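PDB 2VSH: 2-c-methyl-d-erythritol 4-phosphate cytidylyltransferase from Streptococcus pneumoniae, which catalyses the transfer of the cytidylyl group of CTP to D-ribitol 5-phosphate, giving the CDP-activated ribitol used for teichoic acid precursors. Local coordinates for residues 167-172 with 215-220; 29-32 with 38-41. All coordinates share one frame; numbering follows the deposited sequence.

Contact 1. Residues 167-172 with 215-220; sequences QGQTPQ and YSNLKI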
loop_
_atom_site.group_PDB
_atom_site.type_symbol
_atom_site.label_atom_id
_atom_site.label_comp_id
_atom_site.label_asym_id
_atom_site.label_seq_id
_atom_site.Cartn_x
_atom_site.Cartn_y
_atom_site.Cartn_z
ATOM N N GLN A 167 4.405 -0.833 6.923
ATOM C CA GLN A 167 4.787 -0.980 5.524
ATOM C C GLN A 167 6.309 -1.134 5.458
ATOM O O GLN A 167 7.061 -0.292 5.977
ATOM C CB GLN A 167 4.335 0.227 4.694
ATOM C CG GLN A 167 4.895 0.259 3.275
ATOM C CD GLN A 167 4.811 1.634 2.633
ATOM O OE1 GLN A 167 5.832 2.289 2.391
ATOM N NE2 GLN A 167 3.594 2.083 2.361
ATOM N N GLY A 168 6.749 -2.229 4.843
ATOM C CA GLY A 168 8.164 -2.532 4.716
ATOM C C GLY A 168 8.782 -1.694 3.629
ATOM O O GLY A 168 8.244 -1.598 2.533
ATOM N N GLN A 169 9.923 -1.086 3.938
ATOM C CA GLN A 169 10.671 -0.324 2.960
ATOM C C GLN A 169 12.072 -0.901 2.901
ATOM O O GLN A 169 12.299 -2.007 3.370
ATOM C CB GLN A 169 10.714 1.155 3.343
ATOM C CG GLN A 169 9.346 1.804 3.577
ATOM C CD GLN A 169 9.452 3.309 3.840
ATOM O OE1 GLN A 169 10.421 3.789 4.441
ATOM N NE2 GLN A 169 8.461 4.057 3.370
ATOM N N THR A 170 13.003 -0.160 2.308
ATOM C CA THR A 170 14.424 -0.433 2.486
ATOM C C THR A 170 15.081 0.884 2.934
ATOM O O THR A 170 14.485 1.940 2.743
ATOM C CB THR A 170 15.087 -1.097 1.244
ATOM O OG1 THR A 170 15.273 -0.152 0.181
ATOM C CG2 THR A 170 14.281 -2.320 0.752
ATOM N N PRO A 171 16.306 0.838 3.507
ATOM C CA PRO A 171 17.245 -0.287 3.726
ATOM C C PRO A 171 16.819 -1.502 4.560
ATOM O O PRO A 171 15.909 -1.443 5.390
ATOM C CB PRO A 171 18.473 0.388 4.367
ATOM C CG PRO A 171 18.420 1.785 3.933
ATOM C CD PRO A 171 16.921 2.116 3.909
ATOM N N GLN A 172 17.502 -2.606 4.284
ATOM C CA GLN A 172 17.530 -3.779 5.126
ATOM C C GLN A 172 19.008 -4.076 5.351
ATOM O O GLN A 172 19.778 -4.226 4.394
ATOM C CB GLN A 172 16.813 -4.948 4.449
ATOM C CG GLN A 172 15.365 -4.644 4.127
ATOM C CD GLN A 172 14.592 -5.813 3.520
ATOM O OE1 GLN A 172 13.419 -6.002 3.825
ATOM N NE2 GLN A 172 15.237 -6.584 2.650
ATOM N N TYR A 215 7.477 8.295 4.693
ATOM C CA TYR A 215 6.434 8.138 3.685
ATOM C C TYR A 215 6.919 8.578 2.304
ATOM O O TYR A 215 6.500 8.035 1.282
ATOM C CB TYR A 215 5.134 8.828 4.128
ATOM C CG TYR A 215 4.508 8.045 5.254
ATOM C CD1 TYR A 215 4.483 8.541 6.554
ATOM C CD2 TYR A 215 4.013 6.762 5.028
ATOM C CE1 TYR A 215 3.934 7.786 7.603
ATOM C CE2 TYR A 215 3.470 6.004 6.063
ATOM C CZ TYR A 215 3.431 6.515 7.336
ATOM O OH TYR A 215 2.891 5.739 8.342
ATOM N N SER A 216 7.848 9.526 2.302
ATOM C CA SER A 216 8.499 10.017 1.089
ATOM C C SER A 216 9.530 9.022 0.521
ATOM O O SER A 216 9.955 9.180 -0.615
ATOM C CB SER A 216 9.191 11.358 1.382
ATOM O OG SER A 216 10.231 11.149 2.333
ATOM N N ASN A 217 9.926 8.008 1.295
ATOM C CA ASN A 217 10.840 6.950 0.784
ATOM C C ASN A 217 10.134 6.055 -0.264
ATOM O O ASN A 217 10.146 4.819 -0.178
ATOM C CB ASN A 217 11.437 6.146 1.944
ATOM C CG ASN A 217 12.546 5.166 1.519
ATOM O OD1 ASN A 217 13.207 5.327 0.493
ATOM N ND2 ASN A 217 12.773 4.164 2.359
ATOM N N LEU A 218 9.546 6.724 -1.263
ATOM C CA LEU A 218 8.802 6.105 -2.360
ATOM C C LEU A 218 9.627 5.080 -3.143
ATOM O O LEU A 218 10.797 5.308 -3.427
ATOM C CB LEU A 218 8.290 7.209 -3.319
ATOM C CG LEU A 218 7.545 6.863 -4.619
ATOM C CD1 LEU A 218 6.132 6.328 -4.368
ATOM C CD2 LEU A 218 7.459 8.067 -5.548
ATOM N N LYS A 219 8.995 3.957 -3.476
ATOM C CA LYS A 219 9.539 2.989 -4.406
ATOM C C LYS A 219 8.952 3.287 -5.791
ATOM O O LYS A 219 7.736 3.268 -5.967
ATOM C CB LYS A 219 9.193 1.566 -3.967
ATOM C CG LYS A 219 9.911 0.502 -4.765
ATOM C CD LYS A 219 9.573 -0.906 -4.302
ATOM C CE LYS A 219 10.634 -1.863 -4.809
ATOM N NZ LYS A 219 10.215 -3.264 -4.619
ATOM N N ILE A 220 9.809 3.598 -6.759
ATOM C CA ILE A 220 9.315 3.992 -8.083
ATOM C C ILE A 220 9.147 2.732 -8.926
ATOM O O ILE A 220 10.101 2.243 -9.514
ATOM C CB ILE A 220 10.223 5.049 -8.775
ATOM C CG1 ILE A 220 10.383 6.275 -7.873
ATOM C CG2 ILE A 220 9.643 5.446 -10.141
ATOM C CD1 ILE A 220 11.532 7.205 -8.253
#
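Q169 and T170 meet N217 where strand 165-175, between 108-113 and 136-142 in the mixed sheet of this GT-A-type cytidylyltransferase fold, turns a corner just before the cis peptide bond of P171. N217 sits at the centre of an inverse gamma turn in the loop between strand 208-212 and helix 223-232. Its side-chain amide does all the bonding across the contact. N217 ND2 donates to the backbone O of T170 at 2.8 Å, with the acceptor in the plane of the N217 amide and the donor almost in line with the C=O bond. A second, longer bond of 3.2 Å runs from N217 ND2 to Q169 OE1; here the donor stands above the carbonyl plane, and the two amide planes are nearly perpendicular (87°). With CG anti to the backbone N (chi1 -172°), the N217 amide is carried toward the strand. At its other polar atom, Q169 NE2 donates to the backbone O of E214 and only weakly to Q167 OE1, 3.3 Å away. R116 bonds to the backbone O of N217, while T170 OG1 accepts from the backbone N of D113, on strand 108-113. Beside the polar bonds, N217 CB rests 3.6 Å from Q169 OE1.

Contact 2. Residues 29-32 with 38-41; sequences GDRP and IEKF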
loop_
_atom_site.group_PDB
_atom_site.type_symbol
_atom_site.label_atom_id
_atom_site.label_comp_id
_atom_site.label_asym_id
_atom_site.label_seq_id
_atom_site.Cartn_x
_atom_site.Cartn_y
_atom_site.Cartn_z
ATOM N N GLY A 29 14.350 14.238 -13.032
ATOM C CA GLY A 29 14.966 15.554 -13.098
ATOM C C GLY A 29 15.908 15.528 -14.276
ATOM O O GLY A 29 15.467 15.555 -15.425
ATOM N N ASP A 30 17.205 15.423 -14.001
ATOM C CA ASP A 30 18.199 15.428 -15.070
ATOM C C ASP A 30 19.226 14.282 -14.964
ATOM O O ASP A 30 20.230 14.260 -15.684
ATOM C CB ASP A 30 18.863 16.810 -15.160
ATOM C CG ASP A 30 17.876 17.912 -15.597
ATOM O OD1 ASP A 30 17.497 17.959 -16.796
ATOM O OD2 ASP A 30 17.478 18.740 -14.739
ATOM N N ARG A 31 18.931 13.309 -14.101
ATOM C CA ARG A 31 19.814 12.168 -13.844
ATOM C C ARG A 31 18.989 10.905 -13.631
ATOM O O ARG A 31 17.878 10.996 -13.101
ATOM C CB ARG A 31 20.661 12.443 -12.598
ATOM C CG ARG A 31 21.885 13.283 -12.911
ATOM C CD ARG A 31 22.302 14.234 -11.798
ATOM N NE ARG A 31 21.912 13.794 -10.464
ATOM C CZ ARG A 31 21.124 14.501 -9.661
ATOM N NH1 ARG A 31 20.642 15.675 -10.059
ATOM N NH2 ARG A 31 20.819 14.043 -8.460
ATOM N N PRO A 32 19.525 9.732 -14.041
ATOM C CA PRO A 32 18.808 8.465 -13.867
ATOM C C PRO A 32 18.494 8.201 -12.409
ATOM O O PRO A 32 19.298 8.535 -11.521
ATOM C CB PRO A 32 19.799 7.398 -14.366
ATOM C CG PRO A 32 20.762 8.126 -15.237
ATOM C CD PRO A 32 20.839 9.535 -14.680
ATOM N N ILE A 38 22.403 6.175 -5.717
ATOM C CA ILE A 38 23.832 5.999 -5.402
ATOM C C ILE A 38 24.402 7.266 -4.730
ATOM O O ILE A 38 25.137 7.168 -3.739
ATOM C CB ILE A 38 24.658 5.634 -6.644
ATOM C CG1 ILE A 38 24.291 4.241 -7.159
ATOM C CG2 ILE A 38 26.163 5.681 -6.325
ATOM C CD1 ILE A 38 24.882 3.910 -8.553
ATOM N N GLU A 39 24.027 8.432 -5.264
ATOM C CA GLU A 39 24.385 9.750 -4.701
ATOM C C GLU A 39 24.130 9.881 -3.206
ATOM O O GLU A 39 24.952 10.433 -2.496
ATOM C CB GLU A 39 23.621 10.877 -5.403
ATOM C CG GLU A 39 24.331 11.440 -6.623
ATOM C CD GLU A 39 23.472 12.436 -7.388
ATOM O OE1 GLU A 39 22.405 12.839 -6.865
ATOM O OE2 GLU A 39 23.861 12.816 -8.516
ATOM N N LYS A 40 22.984 9.384 -2.745
ATOM C CA LYS A 40 22.622 9.452 -1.334
ATOM C C LYS A 40 23.581 8.671 -0.444
ATOM O O LYS A 40 23.663 8.959 0.751
ATOM C CB LYS A 40 21.189 8.948 -1.097
ATOM C CG LYS A 40 20.070 9.702 -1.809
ATOM C CD LYS A 40 19.994 11.156 -1.386
ATOM C CE LYS A 40 18.712 11.776 -1.873
ATOM N NZ LYS A 40 18.694 11.908 -3.364
ATOM N N PHE A 41 24.291 7.689 -1.017
ATOM C CA PHE A 41 25.246 6.846 -0.261
ATOM C C PHE A 41 26.713 7.306 -0.314
ATOM O O PHE A 41 27.491 6.997 0.597
ATOM C CB PHE A 41 25.174 5.382 -0.714
ATOM C CG PHE A 41 23.989 4.625 -0.170
ATOM C CD1 PHE A 41 24.096 3.904 1.018
ATOM C CD2 PHE A 41 22.762 4.634 -0.844
ATOM C CE1 PHE A 41 23.011 3.189 1.524
ATOM C CE2 PHE A 41 21.656 3.919 -0.344
ATOM C CZ PHE A 41 21.782 3.197 0.844
#
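A surface salt bridge between R31 and E39 joins the second strand of a small antiparallel pair, 27-28 with 31-32, to the helix that follows it. P32 occupies the N-cap position of helix 33-42, so the bridge spans the strand-to-helix junction and reaches a residue farther along the helix. The guanidinium meets the carboxylate through two neighbouring nitrogens: NH2 of R31 lies 2.6 Å from OE1 of E39, and NE of R31 lies 2.9 Å from OE2 of E39. The two flat groups are only 25° apart, close to a paired, side-by-side geometry, and OE1 comes in at the guanidinium edge near its plane. Both hydrogen bonds are nevertheless weak, with N-H...O angles of 128° and 121°, so charge attraction probably carries much of the link. R31 bends at chi2 and chi3 to bring its head round, whereas E39 is extended beyond CG; the side chains cross at about a right angle. Y69 of helix 59-69 packs against R31, and L70 against E39. K40, next along the helix, gives its NZ to the backbone O of P117; that NZ remains 5.9 Å from NH2 of R31.

In the fold
The two contacts lie in series along the chain, contact 2 closing before contact 1 opens; their centres are about 16 Å apart, and their nearest atoms come within about 5 Å without touching. Contact 1 is buried, its centre about 9 Å from the centre of the chain, and lies beside the probable CTP site: the side chain of T170 is about 4 Å from that of R86 and about 6 Å from that of L8, both probably CTP-binding. Contact 2 is peripheral, with the E39 side chain about 12 Å from that of S114, another probable CTP-site residue. P117 and I119 touch both contacts: I220 packs on P117, which also bonds K40, and I119 touches P171, K40 and F41.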